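Local structure of PrimPol AEP domain (PP-N190) (Cyanophage S-2L, 6ZP9) at residues W39-W49 with D60-S68. The protein is the archaeo-eukaryotic primase domain of a phage primase-polymerase and probably synthesises primers and DNA strands. Residues are numbered along the deposited sequence; the frame is centred on the assembly and turned at random. Where two conformers were deposited one is given.
Sequences WPRREDKVKAW and DAVTQGFNS
An aromatic cluster of Trp39, Trp49 and Phe66 joins the loop after strand 34-38, and Trp49 at the start of strand 49-52, to the turn that leaves helix 55-64. Trp39 points an edge at the face of Phe66 in a T-shaped stack. Trp39 CE3 lies over the centre of the Phe66 ring, with the planes 74° apart. CG of Trp39 is anti to the backbone N (chi1 -168°), which sends the indole toward Gly65. Trp39 CZ3 lies 3.4 Å from Gln64 O, which sits at the ring edge, near the indole plane. Within the loop, Trp39 NE1 donates to the anti lone pair of Asp44 OD2 at 2.8 Å, and Val46 CG2 and Pro40 CD lie on opposite indole faces. This fixes the ring's rotation. Trp49 meets Phe66 obliquely, with Trp49 NE1 3.3 Å from Phe66 CZ. The six-membered ring of Trp49 reaches the helix, where Trp49 CZ3 is 3.6 Å from Ala61 CB. A water links Trp49 NE1, weakly, to Gln64 OE1, while Gln64 NE2 donates to Asp60 OD1. Val46 CG1 also touches Phe66 CZ. Gly65, the first residue past the helix, has positive phi and completes a Schellman motif. Gly65 O lies 3.2 Å from Pro40 CD. Phe66 also packs on Ala37, and strand 67-71 pairs antiparallel with strand 34-38.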
ATOM      1  N   TRP A  39      -2.881  13.928  -8.486  1.00 16.40           N
ATOM      2  CA  TRP A  39      -3.983  14.880  -8.445  1.00 16.91           C
ATOM      3  C   TRP A  39      -5.326  14.144  -8.489  1.00 19.67           C
ATOM      4  O   TRP A  39      -5.502  13.211  -9.279  1.00 19.38           O
ATOM      5  CB  TRP A  39      -3.868  15.854  -9.616  1.00 17.62           C
ATOM      6  CG  TRP A  39      -4.783  17.017  -9.502  1.00 18.24           C
ATOM      7  CD1 TRP A  39      -5.880  17.285 -10.280  1.00 19.23           C
ATOM      8  CD2 TRP A  39      -4.696  18.077  -8.545  1.00 18.44           C
ATOM      9  NE1 TRP A  39      -6.482  18.454  -9.857  1.00 19.76           N
ATOM     10  CE2 TRP A  39      -5.771  18.959  -8.798  1.00 19.16           C
ATOM     11  CE3 TRP A  39      -3.816  18.368  -7.501  1.00 18.95           C
ATOM     12  CZ2 TRP A  39      -5.988  20.108  -8.039  1.00 21.87           C
ATOM     13  CZ3 TRP A  39      -4.031  19.516  -6.749  1.00 20.34           C
ATOM     14  CH2 TRP A  39      -5.109  20.374  -7.026  1.00 20.61           C
ATOM     15  N   PRO A  40      -6.292  14.535  -7.655  1.00 17.01           N
ATOM     16  CA  PRO A  40      -7.521  13.737  -7.541  1.00 25.48           C
ATOM     17  C   PRO A  40      -8.405  13.762  -8.774  1.00 24.71           C
ATOM     18  O   PRO A  40      -9.204  12.835  -8.939  1.00 28.96           O
ATOM     19  CB  PRO A  40      -8.244  14.364  -6.340  1.00 28.07           C
ATOM     20  CG  PRO A  40      -7.198  15.080  -5.592  1.00 22.23           C
ATOM     21  CD  PRO A  40      -6.213  15.568  -6.608  1.00 17.99           C
ATOM     22  N   ARG A  41      -8.320  14.779  -9.627  1.00 20.92           N
ATOM     23  CA  ARG A  41      -9.275  14.949 -10.722  1.00 21.57           C
ATOM     24  C   ARG A  41      -8.587  14.680 -12.059  1.00 23.87           C
ATOM     25  O   ARG A  41      -7.768  15.481 -12.528  1.00 22.24           O
ATOM     26  CB  ARG A  41      -9.905  16.336 -10.671  1.00 25.44           C
ATOM     27  CG  ARG A  41     -10.904  16.441  -9.533  1.00 32.65           C
ATOM     28  CD  ARG A  41     -11.729  17.709  -9.597  1.00 44.95           C
ATOM     29  NE  ARG A  41     -10.942  18.914  -9.327  1.00 51.92           N
ATOM     30  CZ  ARG A  41     -10.450  19.263  -8.138  1.00 56.88           C
ATOM     31  NH1 ARG A  41     -10.628  18.494  -7.068  1.00 56.88           N
ATOM     32  NH2 ARG A  41      -9.762  20.393  -8.017  1.00 56.78           N
ATOM     33  N   ARG A  42      -8.925  13.540 -12.668  1.00 22.01           N
ATOM     34  CA  ARG A  42      -8.263  13.115 -13.897  1.00 20.42           C
ATOM     35  C   ARG A  42      -8.378  14.176 -14.986  1.00 22.33           C
ATOM     36  O   ARG A  42      -7.408  14.440 -15.713  1.00 23.34           O
ATOM     37  CB  ARG A  42      -8.870  11.791 -14.367  1.00 18.92           C
ATOM     38  CG  ARG A  42      -8.057  11.066 -15.415  1.00 25.36           C
ATOM     39  CD  ARG A  42      -8.712   9.723 -15.744  1.00 22.87           C
ATOM     40  NE  ARG A  42      -8.765   8.848 -14.575  1.00 27.47           N
ATOM     41  CZ  ARG A  42      -7.776   8.041 -14.186  1.00 33.98           C
ATOM     42  NH1 ARG A  42      -6.644   7.979 -14.873  1.00 29.39           N
ATOM     43  NH2 ARG A  42      -7.923   7.287 -13.100  1.00 34.74           N
ATOM     44  N   GLU A  43      -9.549  14.811 -15.092  1.00 22.74           N
ATOM     45  CA  GLU A  43      -9.817  15.789 -16.144  1.00 27.05           C
ATOM     46  C   GLU A  43      -8.923  17.023 -16.071  1.00 25.49           C
ATOM     47  O   GLU A  43      -8.780  17.718 -17.080  1.00 27.50           O
ATOM     48  CB  GLU A  43     -11.285  16.220 -16.092  1.00 28.92           C
ATOM     49  CG  GLU A  43     -11.691  16.975 -14.836  1.00 27.29           C
ATOM     50  CD  GLU A  43     -12.219  16.077 -13.723  1.00 32.61           C
ATOM     51  OE1 GLU A  43     -11.944  14.861 -13.745  1.00 29.96           O
ATOM     52  OE2 GLU A  43     -12.918  16.589 -12.823  1.00 33.92           O
ATOM     53  N   ASP A  44      -8.322  17.322 -14.912  1.00 24.23           N
ATOM     54  CA  ASP A  44      -7.446  18.486 -14.817  1.00 22.15           C
ATOM     55  C   ASP A  44      -6.097  18.243 -15.467  1.00 27.12           C
ATOM     56  O   ASP A  44      -5.386  19.207 -15.770  1.00 28.43           O
ATOM     57  CB  ASP A  44      -7.236  18.895 -13.356  1.00 22.37           C
ATOM     58  CG  ASP A  44      -8.522  19.344 -12.671  1.00 25.42           C
ATOM     59  OD1 ASP A  44      -9.511  19.642 -13.377  1.00 27.33           O
ATOM     60  OD2 ASP A  44      -8.554  19.397 -11.416  1.00 27.60           O
ATOM     61  N   LYS A  45      -5.727  16.979 -15.662  1.00 25.07           N
ATOM     62  CA  LYS A  45      -4.466  16.580 -16.288  1.00 24.47           C
ATOM     63  C   LYS A  45      -3.275  17.291 -15.645  1.00 23.56           C
ATOM     64  O   LYS A  45      -2.505  18.009 -16.291  1.00 25.60           O
ATOM     65  CB  LYS A  45      -4.525  16.809 -17.796  1.00 28.86           C
ATOM     66  CG  LYS A  45      -5.494  15.844 -18.479  1.00 34.77           C
ATOM     67  CD  LYS A  45      -6.183  16.508 -19.638  1.00 44.47           C
ATOM     68  CE  LYS A  45      -5.495  16.160 -20.948  1.00 48.34           C
ATOM     69  NZ  LYS A  45      -6.141  14.986 -21.623  1.00 49.97           N
ATOM     70  N   VAL A  46      -3.150  17.069 -14.327  1.00 19.64           N
ATOM     71  CA  VAL A  46      -2.069  17.584 -13.493  1.00 21.82           C
ATOM     72  C   VAL A  46      -1.010  16.502 -13.356  1.00 21.37           C
ATOM     73  O   VAL A  46      -1.329  15.329 -13.140  1.00 20.43           O
ATOM     74  CB  VAL A  46      -2.616  18.011 -12.120  1.00 19.96           C
ATOM     75  CG1 VAL A  46      -1.501  18.424 -11.185  1.00 23.83           C
ATOM     76  CG2 VAL A  46      -3.613  19.140 -12.284  1.00 21.93           C
ATOM     77  N   LYS A  47       0.248  16.888 -13.496  1.00 22.88           N
ATOM     78  CA  LYS A  47       1.344  15.929 -13.423  1.00 23.41           C
ATOM     79  C   LYS A  47       1.566  15.434 -11.991  1.00 21.72           C
ATOM     80  O   LYS A  47       1.601  16.217 -11.038  1.00 21.96           O
ATOM     81  CB  LYS A  47       2.621  16.570 -13.955  1.00 26.98           C
ATOM     82  CG  LYS A  47       3.789  15.623 -14.089  1.00 32.84           C
ATOM     83  CD  LYS A  47       5.000  16.367 -14.618  1.00 38.92           C
ATOM     84  CE  LYS A  47       6.076  15.406 -15.064  1.00 41.59           C
ATOM     85  NZ  LYS A  47       7.272  16.162 -15.509  1.00 40.43           N
ATOM     86  N   ALA A  48       1.731  14.121 -11.841  1.00 19.01           N
ATOM     87  CA  ALA A  48       2.051  13.557 -10.535  1.00 20.90           C
ATOM     88  C   ALA A  48       3.459  13.964 -10.104  1.00 20.69           C
ATOM     89  O   ALA A  48       4.350  14.162 -10.932  1.00 23.09           O
ATOM     90  CB  ALA A  48       1.946  12.030 -10.566  1.00 20.62           C
ATOM     91  N   TRP A  49       3.656  14.098  -8.793  1.00 16.78           N
ATOM     92  CA  TRP A  49       4.992  14.297  -8.239  1.00 18.45           C
ATOM     93  C   TRP A  49       5.609  12.947  -7.921  1.00 17.90           C
ATOM     94  O   TRP A  49       4.948  12.079  -7.351  1.00 17.68           O
ATOM     95  CB  TRP A  49       4.967  15.109  -6.947  1.00 19.97           C
ATOM     96  CG  TRP A  49       4.345  16.455  -7.000  1.00 19.11           C
ATOM     97  CD1 TRP A  49       3.679  17.033  -8.044  1.00 17.99           C
ATOM     98  CD2 TRP A  49       4.329  17.406  -5.936  1.00 20.74           C
ATOM     99  NE1 TRP A  49       3.251  18.296  -7.693  1.00 21.95           N
ATOM    100  CE2 TRP A  49       3.638  18.544  -6.400  1.00 22.80           C
ATOM    101  CE3 TRP A  49       4.840  17.407  -4.629  1.00 21.15           C
ATOM    102  CZ2 TRP A  49       3.442  19.671  -5.604  1.00 21.80           C
ATOM    103  CZ3 TRP A  49       4.638  18.524  -3.838  1.00 23.47           C
ATOM    104  CH2 TRP A  49       3.948  19.642  -4.330  1.00 22.85           C
ATOM    105  N   ASP A  60       3.603  20.154   1.434  1.00 16.82           N
ATOM    106  CA  ASP A  60       3.319  20.943   0.239  1.00 20.99           C
ATOM    107  C   ASP A  60       2.296  20.259  -0.663  1.00 18.88           C
ATOM    108  O   ASP A  60       1.381  20.912  -1.182  1.00 21.17           O
ATOM    109  CB  ASP A  60       4.618  21.190  -0.526  1.00 24.07           C
ATOM    110  CG  ASP A  60       4.483  22.283  -1.571  1.00 34.36           C
ATOM    111  OD1 ASP A  60       3.579  23.133  -1.430  1.00 33.80           O
ATOM    112  OD2 ASP A  60       5.288  22.302  -2.529  1.00 36.16           O
ATOM    113  N   ALA A  61       2.436  18.949  -0.876  1.00 16.45           N
ATOM    114  CA  ALA A  61       1.500  18.245  -1.748  1.00 17.39           C
ATOM    115  C   ALA A  61       0.090  18.219  -1.160  1.00 16.10           C
ATOM    116  O   ALA A  61      -0.893  18.430  -1.881  1.00 17.10           O
ATOM    117  CB  ALA A  61       1.998  16.821  -2.008  1.00 15.52           C
ATOM    118  N   VAL A  62      -0.033  17.962   0.145  1.00 17.19           N
ATOM    119  CA  VAL A  62      -1.356  17.860   0.757  1.00 15.71           C
ATOM    120  C   VAL A  62      -2.068  19.207   0.734  1.00 16.98           C
ATOM    121  O   VAL A  62      -3.240  19.298   0.351  1.00 20.95           O
ATOM    122  CB  VAL A  62      -1.253  17.309   2.190  1.00 16.39           C
ATOM    123  CG1 VAL A  62      -2.597  17.443   2.904  1.00 19.57           C
ATOM    124  CG2 VAL A  62      -0.788  15.848   2.169  1.00 16.87           C
ATOM    125  N   THR A  63      -1.380  20.279   1.138  1.00 20.61           N
ATOM    126  CA  THR A  63      -2.044  21.583   1.122  1.00 20.55           C
ATOM    127  C   THR A  63      -2.376  22.038  -0.297  1.00 19.98           C
ATOM    128  O   THR A  63      -3.359  22.759  -0.493  1.00 23.25           O
ATOM    129  CB  THR A  63      -1.189  22.642   1.820  1.00 25.27           C
ATOM    130  OG1 THR A  63       0.047  22.792   1.116  1.00 28.00           O
ATOM    131  CG2 THR A  63      -0.898  22.251   3.253  1.00 24.23           C
ATOM    132  N   GLN A  64      -1.570  21.642  -1.311  0.64 19.40           N
ATOM    133  CA  GLN A  64      -1.901  21.975  -2.694  0.64 20.54           C
ATOM    134  C   GLN A  64      -3.104  21.193  -3.201  0.64 20.53           C
ATOM    135  O   GLN A  64      -3.774  21.645  -4.136  0.64 21.65           O
ATOM    136  CB  GLN A  64      -0.717  21.759  -3.599  0.64 20.11           C
ATOM    137  CG  GLN A  64       0.196  22.955  -3.702  0.64 24.34           C
ATOM    138  CD  GLN A  64       1.286  22.759  -4.734  0.64 25.73           C
ATOM    139  OE1 GLN A  64       1.015  22.443  -5.903  0.64 25.98           O
ATOM    140  NE2 GLN A  64       2.536  22.916  -4.306  0.64 27.96           N
ATOM    141  N   GLY A  65      -3.386  20.027  -2.628  1.00 20.12           N
ATOM    142  CA  GLY A  65      -4.587  19.295  -2.982  1.00 19.16           C
ATOM    143  C   GLY A  65      -4.369  17.907  -3.558  1.00 17.05           C
ATOM    144  O   GLY A  65      -5.310  17.329  -4.100  1.00 18.29           O
ATOM    145  N   PHE A  66      -3.157  17.358  -3.452  1.00 16.55           N
ATOM    146  CA  PHE A  66      -2.859  16.046  -4.016  1.00 16.04           C
ATOM    147  C   PHE A  66      -3.235  14.930  -3.043  1.00 15.41           C
ATOM    148  O   PHE A  66      -3.263  15.123  -1.825  1.00 16.54           O
ATOM    149  CB  PHE A  66      -1.368  15.920  -4.347  1.00 16.30           C
ATOM    150  CG  PHE A  66      -0.910  16.754  -5.517  1.00 16.49           C
ATOM    151  CD1 PHE A  66      -0.638  18.109  -5.363  1.00 17.41           C
ATOM    152  CD2 PHE A  66      -0.709  16.177  -6.758  1.00 16.56           C
ATOM    153  CE1 PHE A  66      -0.197  18.869  -6.427  1.00 17.69           C
ATOM    154  CE2 PHE A  66      -0.274  16.932  -7.830  1.00 17.17           C
ATOM    155  CZ  PHE A  66      -0.011  18.284  -7.661  1.00 18.38           C
ATOM    156  N   ASN A  67      -3.510  13.747  -3.590  1.00 15.13           N
ATOM    157  CA  ASN A  67      -3.562  12.542  -2.774  1.00 14.53           C
ATOM    158  C   ASN A  67      -2.153  11.955  -2.643  1.00 14.49           C
ATOM    159  O   ASN A  67      -1.263  12.218  -3.458  1.00 15.01           O
ATOM    160  CB  ASN A  67      -4.522  11.510  -3.372  1.00 17.06           C
ATOM    161  CG  ASN A  67      -5.991  11.836  -3.100  1.00 17.79           C
ATOM    162  OD1 ASN A  67      -6.365  12.221  -1.995  1.00 19.58           O
ATOM    163  ND2 ASN A  67      -6.833  11.646  -4.108  1.00 19.53           N
ATOM    164  N   SER A  68      -1.957  11.151  -1.600  1.00 13.59           N
ATOM    165  CA  SER A  68      -0.630  10.745  -1.158  1.00 13.23           C
ATOM    166  C   SER A  68      -0.468   9.237  -1.268  1.00 12.84           C
ATOM    167  O   SER A  68      -1.320   8.486  -0.784  1.00 13.95           O
ATOM    168  CB  SER A  68      -0.388  11.174   0.288  1.00 13.02           C
ATOM    169  OG  SER A  68      -0.442  12.584   0.416  1.00 15.76           O
TER
HETATM  170  O   HOH W   1       2.293  21.320  -8.091  1.00 40.57           O